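Local coordinates for protein translation elongation factor 1A (Methanosarcina mazei, PDB 3WND), which probably acts as a translation elongation factor related to SelB and EF-Tu, binding GDP and, in its GTP-bound form, cysteinyl-tRNA(Cys), at residues A[306-320]-A[333-346]. Numbering follows the deposited sequence.
Sequences VGLQSEPVRVEKILV and TCVLELSGNKKLAY
Leu-338 and Leu-336 of strand 333-340 pack against Val-313, Val-315 and Ile-318 of strand 309-320 on the buried face of an antiparallel sheet. Leu-338 splits its methyls, CD1 touching Val-313 CG2 and CD2 lying 3.8 Å from Val-315 CG2, while Leu-336 runs alongside Ile-318, its CD2 lying 3.7 Å from Ile-318 CG1. Past the corner at Asn-341 and Lys-342, Leu-344 packs separately, its CD2 against the aliphatic CG of Glu-311. Between Val-315 and Lys-317 the register slips by one residue in a classic beta bulge: Glu-337 O takes the N-H of Glu-316 at 2.8 Å and, weakly, that of Lys-317. Regular antiparallel pairing resumes on both sides, through Arg-314 with Ser-339 and Leu-319 with Val-335.

Beyond the corner the side chain of Gln-309 replaces backbone pairing. With its chain extended beyond CG (chi2 157°), its amide reaches the backbone of Ala-345: Gln-309 OE1 accepts Ala-345 N at 2.9 Å on a lone pair, and Gln-309 NE2 donates to Ala-345 O at 2.8 Å, close to the amide plane. A leucine here would probably leave the N-H and C=O of Ala-345 without these partners.

At the polar edge, Lys-342 NZ meets Glu-311 OE2 from above the carboxylate plane in a 2.7 Å salt bridge. Ser-339 OG donates a very short bond to Glu-316 OE2, and a water links Lys-317 NZ to Glu-337 OE1. Strands 301-306 and 282-289 flank the pair on its outer sides, giving the bulged, curled antiparallel sheet of a beta-barrel domain, consistent with domain III of SelB- and EF-Tu-like factors.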
ATOM      1  N   VAL A 306       6.114   8.591   1.799  1.00 15.43           N
ATOM      2  CA  VAL A 306       7.193   7.679   1.474  1.00 16.34           C
ATOM      3  C   VAL A 306       7.054   6.553   2.464  1.00 14.11           C
ATOM      4  O   VAL A 306       6.861   6.772   3.657  1.00 17.06           O
ATOM      5  CB  VAL A 306       8.596   8.340   1.452  1.00 15.35           C
ATOM      6  CG1 VAL A 306       8.987   8.817   2.848  1.00 17.80           C
ATOM      7  CG2 VAL A 306       9.664   7.382   0.854  1.00 14.52           C
ATOM      8  N   GLY A 307       7.122   5.305   1.963  1.00 16.20           N
ATOM      9  CA  GLY A 307       6.833   4.173   2.839  1.00 16.34           C
ATOM     10  C   GLY A 307       5.431   4.348   3.451  1.00 12.83           C
ATOM     11  O   GLY A 307       4.449   4.609   2.712  1.00 15.11           O
ATOM     12  N   LEU A 308       5.346   4.234   4.798  1.00 15.11           N
ATOM     13  CA  LEU A 308       4.056   4.414   5.467  1.00 14.41           C
ATOM     14  C   LEU A 308       4.040   5.744   6.234  1.00 16.35           C
ATOM     15  O   LEU A 308       3.291   5.912   7.222  1.00 17.84           O
ATOM     16  CB  LEU A 308       3.763   3.213   6.386  1.00 17.76           C
ATOM     17  CG  LEU A 308       3.927   1.848   5.708  1.00 15.59           C
ATOM     18  CD1 LEU A 308       3.503   0.827   6.741  1.00 14.90           C
ATOM     19  CD2 LEU A 308       3.064   1.681   4.434  1.00 18.65           C
ATOM     20  N   GLN A 309       4.879   6.666   5.762  1.00 15.34           N
ATOM     21  CA  GLN A 309       4.956   8.036   6.383  1.00 18.11           C
ATOM     22  C   GLN A 309       4.213   9.044   5.476  1.00 17.01           C
ATOM     23  O   GLN A 309       4.131   8.889   4.239  1.00 16.99           O
ATOM     24  CB  GLN A 309       6.409   8.416   6.564  1.00 16.31           C
ATOM     25  CG  GLN A 309       7.138   7.533   7.530  1.00 15.72           C
ATOM     26  CD  GLN A 309       8.676   7.553   7.285  1.00 18.87           C
ATOM     27  OE1 GLN A 309       9.468   7.865   8.196  1.00 17.67           O
ATOM     28  NE2 GLN A 309       9.100   7.165   6.072  1.00 17.56           N
ATOM     29  N   SER A 310       3.677  10.108   6.096  1.00 19.69           N
ATOM     30  CA  SER A 310       2.993  11.122   5.322  1.00 22.61           C
ATOM     31  C   SER A 310       3.064  12.430   6.055  1.00 28.69           C
ATOM     32  O   SER A 310       2.472  12.536   7.154  1.00 37.57           O
ATOM     33  CB  SER A 310       1.515  10.757   5.117  1.00 24.98           C
ATOM     34  OG  SER A 310       0.860  10.449   6.357  1.00 24.37           O
ATOM     35  N   GLU A 311       3.704  13.450   5.459  1.00 22.51           N
ATOM     36  CA  GLU A 311       3.873  14.734   6.178  1.00 22.66           C
ATOM     37  C   GLU A 311       3.800  15.882   5.194  1.00 18.99           C
ATOM     38  O   GLU A 311       4.201  15.708   3.997  1.00 21.39           O
ATOM     39  CB  GLU A 311       5.245  14.689   6.801  1.00 23.81           C
ATOM     40  CG  GLU A 311       5.418  13.568   7.880  1.00 37.51           C
ATOM     41  CD  GLU A 311       4.413  13.576   9.073  1.00 37.06           C
ATOM     42  OE1 GLU A 311       3.744  14.598   9.335  1.00 32.03           O
ATOM     43  OE2 GLU A 311       4.263  12.541   9.826  1.00 31.04           O
ATOM     44  N   PRO A 312       3.371  17.085   5.648  1.00 22.42           N
ATOM     45  CA  PRO A 312       3.467  18.318   4.841  1.00 22.94           C
ATOM     46  C   PRO A 312       4.924  18.735   4.508  1.00 24.66           C
ATOM     47  O   PRO A 312       5.844  18.605   5.342  1.00 24.42           O
ATOM     48  CB  PRO A 312       2.777  19.402   5.731  1.00 22.24           C
ATOM     49  CG  PRO A 312       2.771  18.896   7.091  1.00 29.27           C
ATOM     50  CD  PRO A 312       2.965  17.374   7.040  1.00 26.54           C
ATOM     51  N   VAL A 313       5.125  19.221   3.286  1.00 19.97           N
ATOM     52  CA  VAL A 313       6.431  19.730   2.855  1.00 20.35           C
ATOM     53  C   VAL A 313       6.266  21.047   2.107  1.00 23.51           C
ATOM     54  O   VAL A 313       5.153  21.378   1.614  1.00 21.39           O
ATOM     55  CB  VAL A 313       7.262  18.724   2.007  1.00 20.78           C
ATOM     56  CG1 VAL A 313       7.587  17.504   2.828  1.00 21.37           C
ATOM     57  CG2 VAL A 313       6.491  18.323   0.764  1.00 20.66           C
ATOM     58  N   ARG A 314       7.358  21.813   2.024  1.00 23.83           N
ATOM     59  CA  ARG A 314       7.384  23.043   1.220  1.00 20.44           C
ATOM     60  C   ARG A 314       8.320  22.908   0.057  1.00 22.37           C
ATOM     61  O   ARG A 314       9.381  22.286   0.201  1.00 26.97           O
ATOM     62  CB  ARG A 314       7.746  24.268   2.096  1.00 27.87           C
ATOM     63  CG  ARG A 314       7.767  25.548   1.311  1.00 38.76           C
ATOM     64  CD  ARG A 314       8.017  26.722   2.254  1.00 54.03           C
ATOM     65  NE  ARG A 314       6.727  27.221   2.761  1.00 63.72           N
ATOM     66  CZ  ARG A 314       6.032  26.707   3.790  1.00 63.06           C
ATOM     67  NH1 ARG A 314       6.502  25.673   4.516  1.00 79.96           N
ATOM     68  NH2 ARG A 314       4.860  27.254   4.117  1.00 79.68           N
ATOM     69  N   VAL A 315       7.944  23.437  -1.125  1.00 24.97           N
ATOM     70  CA  VAL A 315       8.825  23.335  -2.292  1.00 21.82           C
ATOM     71  C   VAL A 315       9.790  24.526  -2.181  1.00 25.98           C
ATOM     72  O   VAL A 315       9.348  25.664  -2.189  1.00 32.02           O
ATOM     73  CB  VAL A 315       8.046  23.533  -3.586  1.00 22.48           C
ATOM     74  CG1 VAL A 315       9.049  23.608  -4.738  1.00 25.27           C
ATOM     75  CG2 VAL A 315       7.014  22.387  -3.807  1.00 24.22           C
ATOM     76  N   GLU A 316      11.097  24.238  -2.027  1.00 23.13           N
ATOM     77  CA  GLU A 316      12.075  25.272  -1.837  1.00 24.12           C
ATOM     78  C   GLU A 316      12.686  25.733  -3.172  1.00 22.61           C
ATOM     79  O   GLU A 316      13.010  26.885  -3.340  1.00 29.08           O
ATOM     80  CB  GLU A 316      13.172  24.737  -0.910  1.00 27.30           C
ATOM     81  CG  GLU A 316      12.675  24.384   0.495  1.00 29.10           C
ATOM     82  CD  GLU A 316      12.408  25.595   1.377  1.00 38.63           C
ATOM     83  OE1 GLU A 316      12.819  26.694   1.046  1.00 47.26           O
ATOM     84  OE2 GLU A 316      11.802  25.404   2.450  1.00 48.61           O
ATOM     85  N   LYS A 317      12.838  24.769  -4.119  1.00 21.69           N
ATOM     86  CA  LYS A 317      13.487  25.038  -5.369  1.00 22.49           C
ATOM     87  C   LYS A 317      13.051  24.009  -6.368  1.00 27.41           C
ATOM     88  O   LYS A 317      12.812  22.830  -6.022  1.00 27.42           O
ATOM     89  CB  LYS A 317      15.064  25.054  -5.245  1.00 22.19           C
ATOM     90  CG  LYS A 317      15.737  25.706  -6.501  1.00 33.26           C
ATOM     91  CD  LYS A 317      17.256  25.474  -6.635  1.00 42.95           C
ATOM     92  CE  LYS A 317      18.053  26.267  -5.615  1.00 37.33           C
ATOM     93  NZ  LYS A 317      19.502  26.124  -5.930  1.00 38.60           N
ATOM     94  N   ILE A 318      12.858  24.485  -7.607  1.00 20.31           N
ATOM     95  CA  ILE A 318      12.510  23.634  -8.721  1.00 25.02           C
ATOM     96  C   ILE A 318      13.612  23.786  -9.759  1.00 26.57           C
ATOM     97  O   ILE A 318      13.958  24.904 -10.150  1.00 26.55           O
ATOM     98  CB  ILE A 318      11.137  24.055  -9.379  1.00 21.89           C
ATOM     99  CG1 ILE A 318      10.079  24.162  -8.296  1.00 23.59           C
ATOM    100  CG2 ILE A 318      10.798  23.057 -10.490  1.00 22.70           C
ATOM    101  CD1 ILE A 318       8.684  24.589  -8.762  1.00 23.54           C
ATOM    102  N   LEU A 319      14.172  22.644 -10.179  1.00 24.16           N
ATOM    103  CA  LEU A 319      15.150  22.604 -11.261  1.00 26.71           C
ATOM    104  C   LEU A 319      14.709  21.743 -12.415  1.00 35.42           C
ATOM    105  O   LEU A 319      14.090  20.669 -12.236  1.00 33.98           O
ATOM    106  CB  LEU A 319      16.512  22.126 -10.746  1.00 30.30           C
ATOM    107  CG  LEU A 319      16.977  22.871  -9.478  1.00 36.78           C
ATOM    108  CD1 LEU A 319      16.720  22.072  -8.206  1.00 37.37           C
ATOM    109  CD2 LEU A 319      18.446  23.355  -9.507  1.00 39.41           C
ATOM    110  N   VAL A 320      15.027  22.230 -13.620  1.00 37.09           N
ATOM    111  CA  VAL A 320      14.917  21.435 -14.833  1.00 41.82           C
ATOM    112  C   VAL A 320      16.281  21.554 -15.504  1.00 53.26           C
ATOM    113  O   VAL A 320      16.775  22.690 -15.713  1.00 55.85           O
ATOM    114  CB  VAL A 320      13.826  21.981 -15.723  1.00 36.40           C
ATOM    115  CG1 VAL A 320      13.615  21.053 -16.880  1.00 49.09           C
ATOM    116  CG2 VAL A 320      12.520  21.976 -14.987  1.00 32.33           C
ATOM    117  N   THR A 333       8.946  16.675 -16.043  1.00 21.79           N
ATOM    118  CA  THR A 333       9.885  16.101 -15.133  1.00 19.81           C
ATOM    119  C   THR A 333      10.771  17.237 -14.579  1.00 23.17           C
ATOM    120  O   THR A 333      11.053  18.214 -15.256  1.00 25.13           O
ATOM    121  CB  THR A 333      10.743  14.973 -15.770  1.00 24.15           C
ATOM    122  OG1 THR A 333      11.493  15.558 -16.807  1.00 29.47           O
ATOM    123  CG2 THR A 333       9.923  13.850 -16.377  1.00 28.09           C
ATOM    124  N   CYS A 334      11.107  17.146 -13.315  1.00 20.88           N
ATOM    125  CA  CYS A 334      11.844  18.192 -12.639  1.00 20.07           C
ATOM    126  C   CYS A 334      12.553  17.594 -11.429  1.00 21.13           C
ATOM    127  O   CYS A 334      12.292  16.454 -11.051  1.00 20.53           O
ATOM    128  CB  CYS A 334      10.895  19.304 -12.201  1.00 28.54           C
ATOM    129  SG  CYS A 334       9.701  18.776 -10.957  1.00 24.33           S
ATOM    130  N   VAL A 335      13.440  18.391 -10.851  1.00 26.32           N
ATOM    131  CA  VAL A 335      13.942  18.148  -9.530  1.00 25.62           C
ATOM    132  C   VAL A 335      13.282  19.081  -8.577  1.00 24.36           C
ATOM    133  O   VAL A 335      13.208  20.336  -8.795  1.00 26.16           O
ATOM    134  CB  VAL A 335      15.503  18.217  -9.456  1.00 21.79           C
ATOM    135  CG1 VAL A 335      15.962  18.104  -7.999  1.00 23.68           C
ATOM    136  CG2 VAL A 335      16.091  17.103 -10.358  1.00 25.72           C
ATOM    137  N   LEU A 336      12.799  18.503  -7.477  1.00 21.49           N
ATOM    138  CA  LEU A 336      12.253  19.308  -6.433  1.00 18.97           C
ATOM    139  C   LEU A 336      13.123  19.249  -5.160  1.00 21.19           C
ATOM    140  O   LEU A 336      13.433  18.172  -4.654  1.00 22.48           O
ATOM    141  CB  LEU A 336      10.826  18.926  -6.079  1.00 21.09           C
ATOM    142  CG  LEU A 336       9.767  19.108  -7.198  1.00 19.05           C
ATOM    143  CD1 LEU A 336       8.359  18.695  -6.668  1.00 16.78           C
ATOM    144  CD2 LEU A 336       9.732  20.545  -7.721  1.00 21.88           C
ATOM    145  N   GLU A 337      13.542  20.431  -4.666  1.00 24.04           N
ATOM    146  CA  GLU A 337      14.174  20.464  -3.362  1.00 23.31           C
ATOM    147  C   GLU A 337      13.018  20.773  -2.420  1.00 19.64           C
ATOM    148  O   GLU A 337      12.359  21.791  -2.542  1.00 22.37           O
ATOM    149  CB  GLU A 337      15.323  21.545  -3.390  1.00 24.45           C
ATOM    150  CG  GLU A 337      16.656  20.806  -3.600  1.00 41.48           C
ATOM    151  CD  GLU A 337      17.774  21.672  -4.129  1.00 37.79           C
ATOM    152  OE1 GLU A 337      17.713  22.851  -3.829  1.00 35.76           O
ATOM    153  OE2 GLU A 337      18.703  21.200  -4.854  1.00 46.33           O
ATOM    154  N   LEU A 338      12.767  19.870  -1.468  1.00 19.61           N
ATOM    155  CA  LEU A 338      11.643  20.005  -0.562  1.00 18.43           C
ATOM    156  C   LEU A 338      12.114  20.137   0.920  1.00 23.97           C
ATOM    157  O   LEU A 338      13.050  19.500   1.275  1.00 26.26           O
ATOM    158  CB  LEU A 338      10.763  18.725  -0.696  1.00 24.73           C
ATOM    159  CG  LEU A 338      10.148  18.508  -2.064  1.00 20.14           C
ATOM    160  CD1 LEU A 338       9.410  17.156  -1.943  1.00 25.95           C
ATOM    161  CD2 LEU A 338       9.141  19.611  -2.433  1.00 24.22           C
ATOM    162  N   SER A 339      11.407  20.863   1.783  1.00 24.97           N
ATOM    163  CA  SER A 339      11.735  20.907   3.200  1.00 27.24           C
ATOM    164  C   SER A 339      10.516  20.554   4.041  1.00 26.17           C
ATOM    165  O   SER A 339       9.375  20.843   3.649  1.00 28.81           O
ATOM    166  CB  SER A 339      12.193  22.302   3.607  1.00 28.63           C
ATOM    167  OG  SER A 339      11.114  23.239   3.436  1.00 28.59           O
ATOM    168  N   GLY A 340      10.764  19.996   5.218  1.00 27.28           N
ATOM    169  CA  GLY A 340       9.665  19.586   6.138  1.00 27.60           C
ATOM    170  C   GLY A 340      10.150  19.650   7.590  1.00 26.04           C
ATOM    171  O   GLY A 340      11.312  20.011   7.864  1.00 32.48           O
ATOM    172  N   ASN A 341       9.267  19.362   8.530  1.00 31.77           N
ATOM    173  CA  ASN A 341       9.572  19.514   9.970  1.00 31.84           C
ATOM    174  C   ASN A 341      10.035  18.206  10.604  1.00 31.40           C
ATOM    175  O   ASN A 341      11.010  18.185  11.352  1.00 49.43           O
ATOM    176  CB  ASN A 341       8.355  20.058  10.753  1.00 40.71           C
ATOM    177  CG  ASN A 341       7.959  21.466  10.309  1.00 40.70           C
ATOM    178  OD1 ASN A 341       8.797  22.270   9.898  1.00 54.26           O
ATOM    179  ND2 ASN A 341       6.701  21.801  10.478  1.00 63.38           N
ATOM    180  N   LYS A 342       9.416  17.108  10.222  1.00 25.99           N
ATOM    181  CA  LYS A 342       9.614  15.876  10.916  1.00 26.20           C
ATOM    182  C   LYS A 342      10.719  15.081  10.207  1.00 28.45           C
ATOM    183  O   LYS A 342      10.870  15.188   9.005  1.00 28.02           O
ATOM    184  CB  LYS A 342       8.314  15.110  10.773  1.00 45.24           C
ATOM    185  CG  LYS A 342       8.113  13.944  11.701  1.00 42.15           C
ATOM    186  CD  LYS A 342       6.638  13.749  12.009  1.00 37.06           C
ATOM    187  CE  LYS A 342       6.345  12.276  12.313  1.00 51.54           C
ATOM    188  NZ  LYS A 342       4.867  12.083  12.380  1.00 43.23           N
ATOM    189  N   LYS A 343      11.464  14.292  10.968  1.00 25.99           N
ATOM    190  CA  LYS A 343      12.448  13.379  10.442  1.00 26.37           C
ATOM    191  C   LYS A 343      11.733  12.151   9.889  1.00 26.86           C
ATOM    192  O   LYS A 343      10.972  11.477  10.603  1.00 27.24           O
ATOM    193  CB  LYS A 343      13.446  12.943  11.592  1.00 29.51           C
ATOM    194  CG  LYS A 343      14.625  13.872  11.820  1.00 36.48           C
ATOM    195  CD  LYS A 343      15.596  13.418  12.926  1.00 41.57           C
ATOM    196  CE  LYS A 343      14.965  13.216  14.305  1.00 48.23           C
ATOM    197  NZ  LYS A 343      16.059  13.088  15.328  1.00 57.98           N
ATOM    198  N   LEU A 344      12.013  11.824   8.619  1.00 22.92           N
ATOM    199  CA  LEU A 344      11.489  10.606   7.980  1.00 18.86           C
ATOM    200  C   LEU A 344      12.626   9.687   7.618  1.00 17.74           C
ATOM    201  O   LEU A 344      13.729  10.136   7.215  1.00 19.70           O
ATOM    202  CB  LEU A 344      10.601  10.972   6.775  1.00 21.86           C
ATOM    203  CG  LEU A 344       9.375  11.869   6.995  1.00 22.09           C
ATOM    204  CD1 LEU A 344       8.582  11.942   5.687  1.00 27.06           C
ATOM    205  CD2 LEU A 344       8.477  11.337   8.079  1.00 23.45           C
ATOM    206  N   ALA A 345      12.306   8.374   7.604  1.00 21.06           N
ATOM    207  CA  ALA A 345      13.257   7.288   7.215  1.00 18.56           C
ATOM    208  C   ALA A 345      12.945   6.705   5.867  1.00 18.13           C
ATOM    209  O   ALA A 345      11.780   6.476   5.568  1.00 19.98           O
ATOM    210  CB  ALA A 345      13.211   6.090   8.215  1.00 19.86           C
ATOM    211  N   TYR A 346      13.985   6.491   5.090  1.00 16.86           N
ATOM    212  CA  TYR A 346      13.753   5.888   3.765  1.00 15.55           C
ATOM    213  C   TYR A 346      15.088   5.401   3.195  1.00 17.89           C
ATOM    214  O   TYR A 346      16.188   5.770   3.711  1.00 18.35           O
ATOM    215  CB  TYR A 346      13.109   6.954   2.790  1.00 17.14           C
ATOM    216  CG  TYR A 346      13.887   8.203   2.633  1.00 18.93           C
ATOM    217  CD1 TYR A 346      14.783   8.375   1.560  1.00 23.57           C
ATOM    218  CD2 TYR A 346      13.773   9.223   3.590  1.00 21.96           C
ATOM    219  CE1 TYR A 346      15.573   9.575   1.430  1.00 23.81           C
ATOM    220  CE2 TYR A 346      14.546  10.381   3.507  1.00 24.04           C
ATOM    221  CZ  TYR A 346      15.417  10.564   2.423  1.00 26.72           C
ATOM    222  OH  TYR A 346      16.163  11.704   2.354  1.00 26.69           O
TER
HETATM  223  O   HOH W   1       7.393  16.905   7.307  1.00 39.05           O
HETATM  224  O   HOH W   2      19.784  24.369  -3.777  1.00 46.51           O